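Local coordinates for protein 11R-lipoxygenase (Gersemia fruticosa, PDB 3VF1) that is a calcium-dependent, non-heme iron lipoxygenase that probably inserts both atoms of molecular oxygen into polyunsaturated fatty acids, at residues D176-V181 with H392-H397; H397-P402 with R466-D471; P402-S407 with G427-N432; D533-G538 with G545-V550. All blocks are in the same frame, centred on the assembly; numbering follows the deposited sequence.

Contact 1: residues D176-V181 with H392-H397; sequences DLPGFV and HLLRCH. With FE2 (Fe (II) ion), chain E.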
loop_
_atom_site.group_PDB
_atom_site.type_symbol
_atom_site.label_atom_id
_atom_site.label_comp_id
_atom_site.label_asym_id
_atom_site.label_seq_id
_atom_site.Cartn_x
_atom_site.Cartn_y
_atom_site.Cartn_z
ATOM N N ASP A 176 -4.788 0.062 20.179
ATOM C CA ASP A 176 -5.624 0.701 19.165
ATOM C C ASP A 176 -4.976 0.716 17.783
ATOM O O ASP A 176 -5.022 1.723 17.076
ATOM C CB ASP A 176 -5.981 2.127 19.593
ATOM C CG ASP A 176 -6.921 2.159 20.781
ATOM O OD1 ASP A 176 -7.717 1.211 20.930
ATOM O OD2 ASP A 176 -6.865 3.129 21.565
ATOM N N LEU A 177 -4.378 -0.407 17.402
ATOM C CA LEU A 177 -3.787 -0.552 16.078
ATOM C C LEU A 177 -3.908 -1.996 15.604
ATOM O O LEU A 177 -4.122 -2.902 16.410
ATOM C CB LEU A 177 -2.314 -0.133 16.098
ATOM C CG LEU A 177 -2.025 1.359 16.280
ATOM C CD1 LEU A 177 -0.532 1.597 16.434
ATOM C CD2 LEU A 177 -2.572 2.164 15.108
ATOM N N PRO A 178 -3.772 -2.215 14.288
ATOM C CA PRO A 178 -3.798 -3.580 13.753
ATOM C C PRO A 178 -2.623 -4.396 14.277
ATOM O O PRO A 178 -1.619 -3.819 14.697
ATOM C CB PRO A 178 -3.654 -3.372 12.240
ATOM C CG PRO A 178 -3.996 -1.940 11.995
ATOM C CD PRO A 178 -3.590 -1.209 13.229
ATOM N N GLY A 179 -2.747 -5.718 14.257
ATOM C CA GLY A 179 -1.646 -6.580 14.637
ATOM C C GLY A 179 -0.493 -6.404 13.669
ATOM O O GLY A 179 -0.668 -5.860 12.578
ATOM N N PHE A 180 0.690 -6.858 14.064
ATOM C CA PHE A 180 1.871 -6.731 13.220
ATOM C C PHE A 180 2.864 -7.844 13.522
ATOM O O PHE A 180 2.751 -8.523 14.540
ATOM C CB PHE A 180 2.526 -5.362 13.422
ATOM C CG PHE A 180 2.859 -5.050 14.855
ATOM C CD1 PHE A 180 1.870 -4.649 15.739
ATOM C CD2 PHE A 180 4.163 -5.146 15.315
ATOM C CE1 PHE A 180 2.172 -4.358 17.057
ATOM C CE2 PHE A 180 4.473 -4.854 16.631
ATOM C CZ PHE A 180 3.477 -4.459 17.504
ATOM N N VAL A 181 3.830 -8.035 12.629
ATOM C CA VAL A 181 4.832 -9.077 12.809
ATOM C C VAL A 181 5.802 -8.696 13.918
ATOM O O VAL A 181 6.061 -7.514 14.148
ATOM C CB VAL A 181 5.636 -9.323 11.515
ATOM C CG1 VAL A 181 6.578 -8.156 11.239
ATOM C CG2 VAL A 181 6.417 -10.624 11.618
ATOM N N HIS A 392 -2.766 6.818 4.088
ATOM C CA HIS A 392 -1.609 6.083 3.590
ATOM C C HIS A 392 -1.102 5.040 4.578
ATOM O O HIS A 392 -1.257 3.844 4.352
ATOM C CB HIS A 392 -0.476 7.040 3.221
ATOM C CG HIS A 392 0.754 6.349 2.719
ATOM N ND1 HIS A 392 2.016 6.633 3.195
ATOM C CD2 HIS A 392 0.914 5.379 1.787
ATOM C CE1 HIS A 392 2.900 5.873 2.576
ATOM N NE2 HIS A 392 2.258 5.101 1.716
ATOM N N LEU A 393 -0.500 5.487 5.673
ATOM C CA LEU A 393 0.149 4.568 6.605
ATOM C C LEU A 393 -0.827 3.580 7.245
ATOM O O LEU A 393 -0.649 2.370 7.129
ATOM C CB LEU A 393 0.915 5.344 7.680
ATOM C CG LEU A 393 2.163 6.068 7.165
ATOM C CD1 LEU A 393 2.812 6.896 8.266
ATOM C CD2 LEU A 393 3.163 5.075 6.590
ATOM N N LEU A 394 -1.856 4.084 7.915
ATOM C CA LEU A 394 -2.792 3.203 8.608
ATOM C C LEU A 394 -3.593 2.327 7.648
ATOM O O LEU A 394 -3.512 1.099 7.701
ATOM C CB LEU A 394 -3.762 4.007 9.477
ATOM C CG LEU A 394 -4.846 3.153 10.143
ATOM C CD1 LEU A 394 -4.219 2.096 11.044
ATOM C CD2 LEU A 394 -5.824 4.015 10.928
ATOM N N ARG A 395 -4.360 2.960 6.768
ATOM C CA ARG A 395 -5.358 2.248 5.978
ATOM C C ARG A 395 -4.773 1.405 4.842
ATOM O O ARG A 395 -5.485 0.603 4.238
ATOM C CB ARG A 395 -6.401 3.230 5.437
ATOM C CG ARG A 395 -7.334 3.770 6.509
ATOM C CD ARG A 395 -8.428 4.653 5.926
ATOM N NE ARG A 395 -9.309 3.921 5.018
ATOM C CZ ARG A 395 -10.321 3.148 5.405
ATOM N NH1 ARG A 395 -10.592 2.982 6.694
ATOM N NH2 ARG A 395 -11.064 2.529 4.497
ATOM N N CYS A 396 -3.489 1.581 4.548
ATOM C CA CYS A 396 -2.820 0.737 3.559
ATOM C C CYS A 396 -1.745 -0.130 4.206
ATOM O O CYS A 396 -1.862 -1.356 4.234
ATOM C CB CYS A 396 -2.201 1.576 2.434
ATOM S SG CYS A 396 -3.390 2.338 1.306
ATOM N N HIS A 397 -0.701 0.507 4.722
ATOM C CA HIS A 397 0.435 -0.221 5.277
ATOM C C HIS A 397 0.040 -1.104 6.464
ATOM O O HIS A 397 0.198 -2.324 6.412
ATOM C CB HIS A 397 1.548 0.749 5.689
ATOM C CG HIS A 397 2.349 1.275 4.538
ATOM N ND1 HIS A 397 3.675 0.949 4.345
ATOM C CD2 HIS A 397 2.013 2.099 3.517
ATOM C CE1 HIS A 397 4.121 1.552 3.257
ATOM N NE2 HIS A 397 3.132 2.255 2.736
HETATM FE FE FE2 E . 3.608 3.416 0.981
HETATM O O HOH W 1 5.502 4.802 0.977
#
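Pro178 and Leu394 carry this buried, apolar contact, in which a loop leans on the iron-bearing helix 369-410. One leucine methyl does the touching: Leu394 CD1 lies 4.0 Å from Pro178 CD and 4.2 Å from Pro178 CG, meeting the pyrrolidine ring at the end that closes on the backbone nitrogen. Leucine branch and ring lie askew rather than flat together. Leu394 reaches it because CG is anti to the backbone N (chi1 175°), which carries the isobutyl group off the helix and over to the loop. A second, looser methyl contact joins Leu177 CD2 to the same Leu394 CD1 at 4.4 Å, so that one methyl serves both loop residues. Met461 beside Leu177, Tyr465 and Met399 beside Pro178, and His464 beside Leu394 pack round the contact.

The helix also carries two iron ligands, His392 and His397, whose NE2 atoms bind the metal at 2.3 Å and 2.2 Å. His392 CG is anti to the backbone N (chi1 179°), whereas His397 CG is anti to the carbonyl carbon (chi1 -77°); these different first torsions turn both rings onto the same iron. The wider turn between them is marked by a weak 3.4 Å bond from His397 N to His392 O. As neighbouring ligands, His392 NE2 and His397 NE2 come within 3.1 Å of each other. A water completes the sphere together with His575, Asn579 and the C-terminal carboxylate of Ile698. Two histidines one pi-type turn apart on a long central helix are the signature of the lipoxygenase iron site.

Contact 2: residues H397-P402 with R466-D471; sequences HLMMEP and RSVTFD. With FE2 (Fe (II) ion), chain E.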
loop_
_atom_site.group_PDB
_atom_site.type_symbol
_atom_site.label_atom_id
_atom_site.label_comp_id
_atom_site.label_asym_id
_atom_site.label_seq_id
_atom_site.Cartn_x
_atom_site.Cartn_y
_atom_site.Cartn_z
ATOM N N HIS A 397 -0.701 0.507 4.722
ATOM C CA HIS A 397 0.435 -0.221 5.277
ATOM C C HIS A 397 0.040 -1.104 6.464
ATOM O O HIS A 397 0.198 -2.324 6.412
ATOM C CB HIS A 397 1.548 0.749 5.689
ATOM C CG HIS A 397 2.349 1.275 4.538
ATOM N ND1 HIS A 397 3.675 0.949 4.345
ATOM C CD2 HIS A 397 2.013 2.099 3.517
ATOM C CE1 HIS A 397 4.121 1.552 3.257
ATOM N NE2 HIS A 397 3.132 2.255 2.736
ATOM N N LEU A 398 -0.473 -0.492 7.526
ATOM C CA LEU A 398 -0.722 -1.212 8.772
ATOM C C LEU A 398 -1.929 -2.153 8.705
ATOM O O LEU A 398 -1.896 -3.244 9.270
ATOM C CB LEU A 398 -0.890 -0.225 9.930
ATOM C CG LEU A 398 0.310 0.693 10.183
ATOM C CD1 LEU A 398 0.092 1.531 11.434
ATOM C CD2 LEU A 398 1.601 -0.105 10.296
ATOM N N MET A 399 -2.988 -1.739 8.019
ATOM C CA MET A 399 -4.206 -2.546 7.947
ATOM C C MET A 399 -4.034 -3.795 7.082
ATOM O O MET A 399 -4.792 -4.756 7.216
ATOM C CB MET A 399 -5.376 -1.707 7.425
ATOM C CG MET A 399 -5.996 -0.788 8.471
ATOM S SD MET A 399 -6.888 -1.686 9.760
ATOM C CE MET A 399 -8.321 -2.271 8.857
ATOM N N MET A 400 -3.040 -3.790 6.201
ATOM C CA MET A 400 -2.821 -4.922 5.305
ATOM C C MET A 400 -1.773 -5.902 5.828
ATOM O O MET A 400 -1.727 -7.049 5.390
ATOM C CB MET A 400 -2.408 -4.433 3.914
ATOM C CG MET A 400 -3.530 -3.795 3.109
ATOM S SD MET A 400 -4.932 -4.897 2.858
ATOM C CE MET A 400 -6.085 -4.268 4.074
ATOM N N GLU A 401 -0.936 -5.460 6.760
ATOM C CA GLU A 401 0.149 -6.302 7.256
ATOM C C GLU A 401 -0.355 -7.609 7.880
ATOM O O GLU A 401 0.229 -8.670 7.654
ATOM C CB GLU A 401 1.011 -5.541 8.266
ATOM C CG GLU A 401 2.252 -6.303 8.704
ATOM C CD GLU A 401 3.070 -5.548 9.731
ATOM O OE1 GLU A 401 2.818 -4.339 9.930
ATOM O OE2 GLU A 401 3.969 -6.166 10.341
ATOM N N PRO A 402 -1.439 -7.537 8.668
ATOM C CA PRO A 402 -1.971 -8.734 9.331
ATOM C C PRO A 402 -2.238 -9.899 8.377
ATOM O O PRO A 402 -2.097 -11.052 8.781
ATOM C CB PRO A 402 -3.282 -8.236 9.941
ATOM C CG PRO A 402 -3.055 -6.789 10.171
ATOM C CD PRO A 402 -2.196 -6.328 9.036
ATOM N N ARG A 466 -9.849 2.955 16.185
ATOM C CA ARG A 466 -10.884 2.666 17.173
ATOM C C ARG A 466 -12.278 2.584 16.555
ATOM O O ARG A 466 -13.152 1.903 17.086
ATOM C CB ARG A 466 -10.881 3.719 18.283
ATOM C CG ARG A 466 -9.813 3.503 19.340
ATOM C CD ARG A 466 -10.110 4.295 20.604
ATOM N NE ARG A 466 -9.979 5.737 20.412
ATOM C CZ ARG A 466 -8.832 6.408 20.502
ATOM N NH1 ARG A 466 -7.698 5.771 20.772
ATOM N NH2 ARG A 466 -8.817 7.721 20.316
ATOM N N SER A 467 -12.484 3.274 15.436
ATOM C CA SER A 467 -13.804 3.343 14.817
ATOM C C SER A 467 -13.877 2.654 13.456
ATOM O O SER A 467 -14.948 2.577 12.855
ATOM C CB SER A 467 -14.230 4.805 14.659
ATOM O OG SER A 467 -14.403 5.431 15.919
ATOM N N VAL A 468 -12.749 2.151 12.967
ATOM C CA VAL A 468 -12.709 1.586 11.623
ATOM C C VAL A 468 -13.306 0.184 11.567
ATOM O O VAL A 468 -13.151 -0.608 12.496
ATOM C CB VAL A 468 -11.268 1.528 11.067
ATOM C CG1 VAL A 468 -10.478 0.398 11.719
ATOM C CG2 VAL A 468 -11.294 1.349 9.559
ATOM N N THR A 469 -14.004 -0.105 10.474
ATOM C CA THR A 469 -14.439 -1.461 10.168
ATOM C C THR A 469 -14.141 -1.731 8.699
ATOM O O THR A 469 -13.787 -0.819 7.956
ATOM C CB THR A 469 -15.944 -1.667 10.427
ATOM O OG1 THR A 469 -16.700 -1.165 9.318
ATOM C CG2 THR A 469 -16.377 -0.963 11.705
ATOM N N PHE A 470 -14.289 -2.981 8.279
ATOM C CA PHE A 470 -13.986 -3.352 6.902
ATOM C C PHE A 470 -15.079 -2.927 5.921
ATOM O O PHE A 470 -14.919 -3.071 4.708
ATOM C CB PHE A 470 -13.723 -4.856 6.793
ATOM C CG PHE A 470 -12.269 -5.218 6.878
ATOM C CD1 PHE A 470 -11.641 -5.344 8.107
ATOM C CD2 PHE A 470 -11.528 -5.423 5.728
ATOM C CE1 PHE A 470 -10.297 -5.672 8.186
ATOM C CE2 PHE A 470 -10.185 -5.750 5.799
ATOM C CZ PHE A 470 -9.570 -5.876 7.031
ATOM N N ASP A 471 -16.185 -2.399 6.438
ATOM C CA ASP A 471 -17.221 -1.843 5.576
ATOM C C ASP A 471 -16.666 -0.662 4.787
ATOM O O ASP A 471 -17.081 -0.406 3.654
ATOM C CB ASP A 471 -18.435 -1.394 6.391
ATOM C CG ASP A 471 -19.217 -2.560 6.965
ATOM O OD1 ASP A 471 -18.978 -3.711 6.539
ATOM O OD2 ASP A 471 -20.080 -2.321 7.837
HETATM FE FE FE2 E . 3.608 3.416 0.981
HETATM O O HOH W 1 5.502 4.802 0.977
#
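Met399 folds back on itself to meet Phe470 and Val468: chi1 is -79°, with CG anti to the carbonyl carbon, and two further bends of the same sense follow at chi2 (-69°) and chi3 (-71°). The curled chain presents its terminal methyl, not its sulfur, to the loop. Met399 CE lies 4.0 Å from Phe470 CE1, approaching the ring obliquely, while Met399 SD stays 5.5 Å from that same CE1. The two side chains run past each other in opposite directions. Val468 closes in more loosely, its CG1 4.5 Å from Met399 CE.

The loop that offers the aromatic ring is shaped locally by an ST turn, in which Thr469 OG1 accepts from Asp471 N at 3.2 Å, just where a short 3-10 segment begins. Val550 and Val566 also touch the Phe470 side chain, and Tyr465 and Tyr473 pack on Met399. On the helix, Pro402 has no N-H to give to the turn before, and the helix is kinked there; Met399 O is bonded by the hydroxyl of Tyr539.

His397, an iron ligand, stands two residues before Met399 on the helix, and the side chain of Met399 is about 11 Å from that of His392. Methyl, valine and ring meet without any polar pairing, which implies that dispersion and the burial of apolar surface hold the two together and that their fit depends on shape rather than on bond direction.

Contact 3: residues P402-S407 with G427-N432; sequences PTAVSS and GIMAIN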
loop_
_atom_site.group_PDB
_atom_site.type_symbol
_atom_site.label_atom_id
_atom_site.label_comp_id
_atom_site.label_asym_id
_atom_site.label_seq_id
_atom_site.Cartn_x
_atom_site.Cartn_y
_atom_site.Cartn_z
ATOM N N PRO A 402 -1.439 -7.537 8.668
ATOM C CA PRO A 402 -1.971 -8.734 9.331
ATOM C C PRO A 402 -2.238 -9.899 8.377
ATOM O O PRO A 402 -2.097 -11.052 8.781
ATOM C CB PRO A 402 -3.282 -8.236 9.941
ATOM C CG PRO A 402 -3.055 -6.789 10.171
ATOM C CD PRO A 402 -2.196 -6.328 9.036
ATOM N N THR A 403 -2.618 -9.606 7.136
ATOM C CA THR A 403 -2.923 -10.660 6.173
ATOM C C THR A 403 -1.650 -11.381 5.750
ATOM O O THR A 403 -1.679 -12.572 5.438
ATOM C CB THR A 403 -3.639 -10.118 4.918
ATOM O OG1 THR A 403 -2.735 -9.318 4.147
ATOM C CG2 THR A 403 -4.865 -9.294 5.304
ATOM N N ALA A 404 -0.533 -10.662 5.741
ATOM C CA ALA A 404 0.752 -11.262 5.404
ATOM C C ALA A 404 1.201 -12.181 6.531
ATOM O O ALA A 404 1.645 -13.301 6.291
ATOM C CB ALA A 404 1.794 -10.181 5.152
ATOM N N VAL A 405 1.072 -11.700 7.763
ATOM C CA VAL A 405 1.482 -12.468 8.934
ATOM C C VAL A 405 0.641 -13.734 9.081
ATOM O O VAL A 405 1.166 -14.808 9.371
ATOM C CB VAL A 405 1.369 -11.629 10.224
ATOM C CG1 VAL A 405 1.691 -12.478 11.445
ATOM C CG2 VAL A 405 2.292 -10.421 10.154
ATOM N N SER A 406 -0.666 -13.604 8.874
ATOM C CA SER A 406 -1.569 -14.739 9.013
ATOM C C SER A 406 -1.315 -15.780 7.926
ATOM O O SER A 406 -1.491 -16.976 8.152
ATOM C CB SER A 406 -3.029 -14.283 8.971
ATOM O OG SER A 406 -3.898 -15.384 9.164
ATOM N N SER A 407 -0.903 -15.325 6.747
ATOM C CA SER A 407 -0.587 -16.234 5.651
ATOM C C SER A 407 0.542 -17.177 6.048
ATOM O O SER A 407 0.461 -18.387 5.828
ATOM C CB SER A 407 -0.188 -15.458 4.395
ATOM O OG SER A 407 -1.297 -14.772 3.838
ATOM N N GLY A 427 6.754 -7.879 0.640
ATOM C CA GLY A 427 7.506 -6.703 1.040
ATOM C C GLY A 427 6.851 -5.840 2.104
ATOM O O GLY A 427 7.471 -4.903 2.603
ATOM N N ILE A 428 5.608 -6.145 2.460
ATOM C CA ILE A 428 4.870 -5.300 3.395
ATOM C C ILE A 428 5.425 -5.390 4.817
ATOM O O ILE A 428 5.445 -4.398 5.542
ATOM C CB ILE A 428 3.359 -5.628 3.404
ATOM C CG1 ILE A 428 2.589 -4.523 4.132
ATOM C CG2 ILE A 428 3.103 -6.984 4.047
ATOM C CD1 ILE A 428 1.085 -4.640 4.016
ATOM N N MET A 429 5.875 -6.574 5.216
ATOM C CA MET A 429 6.435 -6.754 6.554
ATOM C C MET A 429 7.754 -6.002 6.703
ATOM O O MET A 429 8.004 -5.369 7.730
ATOM C CB MET A 429 6.636 -8.238 6.865
ATOM C CG MET A 429 5.380 -8.935 7.367
ATOM S SD MET A 429 5.626 -10.685 7.746
ATOM C CE MET A 429 5.908 -11.352 6.113
ATOM N N ALA A 430 8.595 -6.072 5.677
ATOM C CA ALA A 430 9.876 -5.375 5.696
ATOM C C ALA A 430 9.692 -3.868 5.858
ATOM O O ALA A 430 10.274 -3.260 6.757
ATOM C CB ALA A 430 10.663 -5.679 4.428
ATOM N N ILE A 431 8.881 -3.268 4.989
ATOM C CA ILE A 431 8.708 -1.817 4.987
ATOM C C ILE A 431 8.041 -1.307 6.265
ATOM O O ILE A 431 8.376 -0.231 6.756
ATOM C CB ILE A 431 7.896 -1.330 3.763
ATOM C CG1 ILE A 431 7.905 0.200 3.689
ATOM C CG2 ILE A 431 6.460 -1.833 3.825
ATOM C CD1 ILE A 431 9.291 0.809 3.624
ATOM N N ASN A 432 7.099 -2.077 6.802
ATOM C CA ASN A 432 6.400 -1.677 8.021
ATOM C C ASN A 432 7.295 -1.754 9.252
ATOM O O ASN A 432 7.151 -0.963 10.181
ATOM C CB ASN A 432 5.153 -2.533 8.236
ATOM C CG ASN A 432 3.992 -2.093 7.374
ATOM O OD1 ASN A 432 4.155 -1.302 6.445
ATOM N ND2 ASN A 432 2.807 -2.603 7.679
#
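Ala404 and Val405 of helix 369-410 meet Ile428 and Met429, the first two residues of helix 428-438, and every contact between them is apolar. The tightest is methyl on methyl, Ala404 CB to Ile428 CG2 at 3.6 Å. Ile428 offers that branch because its CG1 is anti to the backbone N (chi1 -167°), leaving CG2 between N and the carbonyl carbon. Met429 bends at its last torsion: its CE comes 4.4 Å from Ala404 CB, and its SD lies 4.1 Å from Val405 CG2, the thioether passing the valine branch at a slant. The axes of the short helical segments are 10.3 Å apart at closest approach and inclined at 126° between their N-to-C directions.

Within the two segments, hydrogen bonds stay inside each helix. Ser407 OG donates to Thr403 O at 2.7 Å, a carbonyl that also receives Ser407 N at 3.1 Å, so the buried hydroxyl is spent one turn back along its own helix. Gly427 takes the N-cap position of helix 428-438 with a positive phi of 92°, and a side chain there would jam against the preceding carbonyl. Beside the contact, Asn432 ND2 ties helix 428-438 to helix 369-410 by bonding His397 O and Glu401 OE1.

The side chain of Ile428 is about 6 Å from that of His397, consistent with a place behind this iron ligand, where shorter helices pack against the long central one of the lipoxygenase catalytic domain.

Contact 4: residues D533-G538 with G545-V550; sequences DLHENG and GTDKKV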
loop_
_atom_site.group_PDB
_atom_site.type_symbol
_atom_site.label_atom_id
_atom_site.label_comp_id
_atom_site.label_asym_id
_atom_site.label_seq_id
_atom_site.Cartn_x
_atom_site.Cartn_y
_atom_site.Cartn_z
ATOM N N ASP A 533 -7.343 -16.290 12.705
ATOM C CA ASP A 533 -6.164 -15.645 13.268
ATOM C C ASP A 533 -6.228 -14.135 13.045
ATOM O O ASP A 533 -5.758 -13.354 13.873
ATOM C CB ASP A 533 -4.893 -16.223 12.643
ATOM C CG ASP A 533 -3.658 -15.956 13.479
ATOM O OD1 ASP A 533 -3.806 -15.528 14.642
ATOM O OD2 ASP A 533 -2.539 -16.188 12.975
ATOM N N LEU A 534 -6.813 -13.730 11.923
ATOM C CA LEU A 534 -6.995 -12.315 11.618
ATOM C C LEU A 534 -8.032 -11.689 12.544
ATOM O O LEU A 534 -7.827 -10.593 13.069
ATOM C CB LEU A 534 -7.435 -12.137 10.164
ATOM C CG LEU A 534 -6.396 -12.491 9.101
ATOM C CD1 LEU A 534 -7.014 -12.454 7.713
ATOM C CD2 LEU A 534 -5.204 -11.551 9.187
ATOM N N HIS A 535 -9.144 -12.390 12.740
ATOM C CA HIS A 535 -10.233 -11.887 13.568
ATOM C C HIS A 535 -9.795 -11.681 15.013
ATOM O O HIS A 535 -10.239 -10.745 15.677
ATOM C CB HIS A 535 -11.416 -12.856 13.529
ATOM C CG HIS A 535 -12.517 -12.499 14.478
ATOM N ND1 HIS A 535 -13.570 -11.683 14.124
ATOM C CD2 HIS A 535 -12.725 -12.842 15.770
ATOM C CE1 HIS A 535 -14.381 -11.542 15.156
ATOM N NE2 HIS A 535 -13.892 -12.235 16.169
ATOM N N GLU A 536 -8.920 -12.557 15.495
ATOM C CA GLU A 536 -8.529 -12.553 16.901
ATOM C C GLU A 536 -7.305 -11.684 17.172
ATOM O O GLU A 536 -7.290 -10.909 18.127
ATOM C CB GLU A 536 -8.266 -13.984 17.374
ATOM C CG GLU A 536 -9.502 -14.873 17.340
ATOM C CD GLU A 536 -9.205 -16.310 17.721
ATOM O OE1 GLU A 536 -8.011 -16.664 17.825
ATOM O OE2 GLU A 536 -10.165 -17.085 17.918
ATOM N N ASN A 537 -6.283 -11.812 16.330
ATOM C CA ASN A 537 -5.022 -11.110 16.554
ATOM C C ASN A 537 -4.717 -10.039 15.508
ATOM O O ASN A 537 -4.044 -9.053 15.803
ATOM C CB ASN A 537 -3.869 -12.115 16.608
ATOM C CG ASN A 537 -4.077 -13.180 17.667
ATOM O OD1 ASN A 537 -3.893 -12.931 18.860
ATOM N ND2 ASN A 537 -4.459 -14.377 17.237
ATOM N N GLY A 538 -5.208 -10.236 14.289
ATOM C CA GLY A 538 -4.934 -9.314 13.203
ATOM C C GLY A 538 -5.606 -7.964 13.374
ATOM O O GLY A 538 -5.022 -6.927 13.051
ATOM N N GLY A 545 -14.232 -0.947 21.732
ATOM C CA GLY A 545 -14.966 -2.186 21.558
ATOM C C GLY A 545 -15.629 -2.286 20.198
ATOM O O GLY A 545 -16.520 -3.109 19.995
ATOM N N THR A 546 -15.190 -1.454 19.259
ATOM C CA THR A 546 -15.774 -1.441 17.923
ATOM C C THR A 546 -15.272 -2.616 17.092
ATOM O O THR A 546 -14.125 -2.629 16.645
ATOM C CB THR A 546 -15.446 -0.135 17.179
ATOM O OG1 THR A 546 -15.866 0.987 17.966
ATOM C CG2 THR A 546 -16.147 -0.099 15.826
ATOM N N ASP A 547 -16.141 -3.601 16.891
ATOM C CA ASP A 547 -15.810 -4.762 16.078
ATOM C C ASP A 547 -15.450 -4.328 14.659
ATOM O O ASP A 547 -16.126 -3.485 14.066
ATOM C CB ASP A 547 -16.984 -5.745 16.062
ATOM C CG ASP A 547 -16.765 -6.902 15.110
ATOM O OD1 ASP A 547 -15.895 -7.753 15.396
ATOM O OD2 ASP A 547 -17.469 -6.966 14.079
ATOM N N LYS A 548 -14.384 -4.913 14.121
ATOM C CA LYS A 548 -13.849 -4.513 12.822
ATOM C C LYS A 548 -14.560 -5.213 11.668
ATOM O O LYS A 548 -14.241 -4.981 10.504
ATOM C CB LYS A 548 -12.350 -4.812 12.769
ATOM C CG LYS A 548 -11.564 -4.158 13.896
ATOM C CD LYS A 548 -11.007 -2.810 13.483
ATOM C CE LYS A 548 -10.726 -1.926 14.687
ATOM N NZ LYS A 548 -11.971 -1.335 15.247
ATOM N N LYS A 549 -15.521 -6.070 12.001
ATOM C CA LYS A 549 -16.319 -6.781 11.004
ATOM C C LYS A 549 -15.474 -7.692 10.113
ATOM O O LYS A 549 -15.761 -7.859 8.927
ATOM C CB LYS A 549 -17.127 -5.798 10.155
ATOM C CG LYS A 549 -18.188 -5.057 10.946
ATOM C CD LYS A 549 -19.107 -4.256 10.042
ATOM C CE LYS A 549 -20.161 -3.512 10.847
ATOM N NZ LYS A 549 -21.032 -4.433 11.634
ATOM N N VAL A 550 -14.432 -8.277 10.694
ATOM C CA VAL A 550 -13.702 -9.350 10.034
ATOM C C VAL A 550 -14.390 -10.663 10.393
ATOM O O VAL A 550 -14.645 -10.925 11.568
ATOM C CB VAL A 550 -12.236 -9.402 10.490
ATOM C CG1 VAL A 550 -11.509 -10.556 9.811
ATOM C CG2 VAL A 550 -11.543 -8.082 10.195
#
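His535 and Val550 account for most of the buried surface where the end of helix 525-538, in the helical lipoxygenase domain, meets the loop that follows it. The helix ends in a wider, pi-type turn at 534-538, and the chain doubles back so that Val550 lies against His535. The imidazole is held at its edge: His535 ND1 donates to Val550 O at 2.9 Å with an N-H...O angle of 155°, the oxygen close to the ring plane while the donor is tilted off the carbonyl plane. With CG anti to the backbone N (chi1 173°), the ring is swung out alongside the loop.

Val550 adds apolar contact through CG1, which rests 4.2 Å from His535 CA and 4.4 Å from Leu534 CB. Phe563 packs on both Leu534 and Val550. Toward the solvent, Asp547 OD1 stands 4.1 Å from His535 CE1, its carboxylate turned 51° from the ring; a nearby negative charge might raise the histidine's affinity for a proton, although no salt bridge forms. With an alanine here the ND1 donor is gone, which would probably leave Val550 O without this partner and the loop less firmly tied to the helix end.

Lys548 also pins the loop, to its own backbone and to neighbouring parts of the chain. It is buried, and its ammonium group bonds Ala541 O, Val468 O and Tyr465 O as well as a carbonyl of its own loop, Lys548 NZ to Thr546 O at 2.9 Å.

From the N terminus, contact 1 closes first, with 210 residues between loop 176-181 and helix 369-410. Contact 2 then opens on the same helix and spans 63 residues to loop 466-471; contact 3, bridging 19 residues to helix 428-438, is nested inside it. Contact 4 follows in series as a local turnback of six residues, and none of the four cross. Helix 369-410 thus serves contacts 1 to 3, passing from one to the next at His397 and Pro402. Contact 4 joins them through Gly538 O with Gly179 N of contact 1, Lys548 O with Phe470 N of contact 2, and Leu534 against Pro402 and Ser406 of contact 3.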